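PDB 7NED: urocanate hydratase from Paenibacillus sp. Soil724D2, which catalyses the NAD+-dependent hydration of urocanate-type substrates and, as a thiourocanate hydratase, probably serves a step of bacterial ergothioneine breakdown. Local coordinates for residues 160-165 / 181-186. Residues are numbered along the deposited sequence; the frame is centred on the assembly and turned at random.
With NAD (nicotinamide-adenine-dinucleotide), chain C.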
# COMPACT_ATOMS: atom_id res chain seq x y z
N ILE A 160 19.63 -15.42 -30.15
CA ILE A 160 18.62 -15.15 -29.13
C ILE A 160 17.27 -15.52 -29.72
O ILE A 160 16.94 -15.15 -30.85
CB ILE A 160 18.63 -13.67 -28.70
CG1 ILE A 160 20.00 -13.26 -28.17
CG2 ILE A 160 17.52 -13.42 -27.60
CD1 ILE A 160 20.10 -11.77 -27.97
N LEU A 161 16.49 -16.27 -28.96
CA LEU A 161 15.13 -16.57 -29.33
C LEU A 161 14.23 -15.90 -28.32
O LEU A 161 14.44 -16.08 -27.12
CB LEU A 161 14.88 -18.07 -29.33
CG LEU A 161 13.41 -18.49 -29.47
CD1 LEU A 161 12.90 -18.21 -30.88
CD2 LEU A 161 13.28 -19.97 -29.08
N THR A 162 13.21 -15.18 -28.78
CA THR A 162 12.23 -14.66 -27.84
C THR A 162 10.88 -14.60 -28.53
O THR A 162 10.72 -15.03 -29.68
CB THR A 162 12.66 -13.30 -27.29
OG1 THR A 162 11.75 -12.89 -26.26
CG2 THR A 162 12.68 -12.25 -28.39
N ALA A 163 9.89 -14.02 -27.84
CA ALA A 163 8.57 -13.89 -28.44
C ALA A 163 7.92 -12.62 -27.90
O ALA A 163 8.27 -12.13 -26.82
CB ALA A 163 7.70 -15.11 -28.12
N GLY A 164 6.94 -12.12 -28.66
CA GLY A 164 6.19 -10.97 -28.24
C GLY A 164 6.76 -9.67 -28.78
O GLY A 164 7.85 -9.26 -28.39
N LEU A 165 6.02 -9.02 -29.67
CA LEU A 165 6.44 -7.72 -30.18
C LEU A 165 5.39 -6.65 -29.88
O LEU A 165 5.03 -5.87 -30.77
CB LEU A 165 6.68 -7.79 -31.68
CG LEU A 165 7.85 -8.69 -32.12
CD1 LEU A 165 7.93 -8.74 -33.66
CD2 LEU A 165 9.15 -8.13 -31.52
N ALA A 181 23.61 -9.31 -31.61
CA ALA A 181 23.07 -10.66 -31.62
C ALA A 181 22.25 -10.89 -32.88
O ALA A 181 21.84 -9.96 -33.57
CB ALA A 181 22.17 -10.91 -30.39
N ALA A 182 22.01 -12.16 -33.17
CA ALA A 182 21.03 -12.55 -34.18
C ALA A 182 19.79 -12.97 -33.40
O ALA A 182 19.81 -13.97 -32.68
CB ALA A 182 21.55 -13.70 -35.03
N ILE A 183 18.71 -12.20 -33.52
CA ILE A 183 17.57 -12.38 -32.63
C ILE A 183 16.33 -12.71 -33.46
O ILE A 183 15.98 -11.99 -34.40
CB ILE A 183 17.35 -11.13 -31.74
CG1 ILE A 183 16.22 -11.41 -30.70
CG2 ILE A 183 17.11 -9.87 -32.56
CD1 ILE A 183 16.18 -10.39 -29.49
N LEU A 184 15.67 -13.81 -33.10
CA LEU A 184 14.41 -14.24 -33.69
C LEU A 184 13.27 -13.95 -32.71
O LEU A 184 13.27 -14.45 -31.58
CB LEU A 184 14.46 -15.74 -33.99
CG LEU A 184 13.23 -16.36 -34.64
CD1 LEU A 184 12.83 -15.58 -35.91
CD2 LEU A 184 13.46 -17.86 -34.90
N CYS A 185 12.28 -13.17 -33.15
CA CYS A 185 11.14 -12.80 -32.30
C CYS A 185 9.86 -13.39 -32.87
O CYS A 185 9.43 -13.01 -33.97
CB CYS A 185 11.01 -11.28 -32.21
SG CYS A 185 12.55 -10.50 -31.66
N VAL A 186 9.28 -14.34 -32.14
CA VAL A 186 8.02 -14.97 -32.54
C VAL A 186 6.87 -14.09 -32.06
O VAL A 186 6.80 -13.75 -30.87
CB VAL A 186 7.89 -16.39 -31.96
CG1 VAL A 186 6.63 -17.06 -32.48
CG2 VAL A 186 9.12 -17.23 -32.24
PA NAD C . 1.54 -6.46 -25.12
O1A NAD C . 0.30 -7.25 -24.72
O2A NAD C . 1.55 -5.14 -25.78
O5B NAD C . 2.22 -7.45 -26.31
C5B NAD C . 2.20 -8.79 -26.03
C4B NAD C . 2.58 -9.48 -27.41
O4B NAD C . 2.57 -10.88 -27.34
C3B NAD C . 1.43 -9.04 -28.37
O3B NAD C . 1.95 -8.53 -29.52
C2B NAD C . 0.69 -10.38 -28.64
O2B NAD C . 0.25 -10.51 -29.94
C1B NAD C . 1.86 -11.34 -28.50
N9A NAD C . 1.50 -12.72 -28.16
C8A NAD C . 0.51 -13.18 -27.29
N7A NAD C . 0.46 -14.49 -27.22
C5A NAD C . 1.48 -14.92 -28.06
C6A NAD C . 1.93 -16.21 -28.42
N6A NAD C . 1.37 -17.33 -27.91
N1A NAD C . 2.98 -16.34 -29.28
C2A NAD C . 3.48 -15.19 -29.79
N3A NAD C . 3.15 -13.91 -29.54
C4A NAD C . 2.13 -13.81 -28.66
O3 NAD C . 2.41 -6.70 -23.83
PN NAD C . 3.73 -5.84 -23.58
O1N NAD C . 3.65 -4.43 -23.08
O2N NAD C . 4.72 -6.23 -24.66
O5D NAD C . 4.44 -6.60 -22.21
C5D NAD C . 4.67 -8.01 -22.39
C4D NAD C . 5.14 -8.59 -21.09
O4D NAD C . 6.19 -7.81 -20.53
C3D NAD C . 3.88 -8.35 -20.11
O3D NAD C . 3.65 -9.49 -19.29
C2D NAD C . 4.32 -7.15 -19.20
O2D NAD C . 3.91 -7.19 -17.90
C1D NAD C . 5.79 -7.68 -19.18
N1N NAD C . 6.80 -6.88 -18.47
C2N NAD C . 6.60 -6.93 -17.11
C3N NAD C . 7.48 -6.31 -16.23
C7N NAD C . 7.13 -6.38 -14.74
O7N NAD C . 7.95 -6.30 -13.83
N7N NAD C . 5.78 -6.47 -14.41
C4N NAD C . 8.57 -5.65 -16.80
C5N NAD C . 8.74 -5.64 -18.19
C6N NAD C . 7.84 -6.29 -19.04
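Ile160 crosses Ile183 at a slant, the two being paired across neighbouring parallel strands, 160-163 and 182-186, which helix 172-178 connects as a beta-alpha-beta unit of the Rossmann-like domain. Ile160 CB faces Ile183 CG1 at 3.9 Å, and from it the side chain forks. CG2, anti to the backbone N, rests 3.8 Å from Ile183 CD1. CG1 turns to the other side (chi1 -58°) and carries CD1 onto Ala181 CB, at 3.3 Å a tight carbon pair. With an alanine here, CG1, CG2 and CD1 are gone, which would probably leave a gap beside Ala181 CB and Ile183 CD1 with less to pack on. Farther along this face, Thr162 CG2 meets Cys185 SG at 3.7 Å, and Leu165 CD2 closes over Cys185 CB; Thr162 OG1 is hydrogen-bonded to Gln172. On the opposite face Leu161 and Leu184 run side by side, and Leu161 CD1 also reaches Val186 CG2, beneath helix 234-243, which packs on Leu161. Four backbone hydrogen bonds join the strands and a fifth, from Gly164 N to Val186 O at 2.7 Å, follows just past the end of 160-163. There the strand gives way to a loop at the cofactor: Gly164 CA lies 3.7 Å from NAD O4B, and Val186 O lies 3.8 Å from C2A of its adenine. Apolar packing on both faces and staggered parallel-sheet hydrogen bonds between them are consistent with a rigid strand edge beside the adenosine half of NAD.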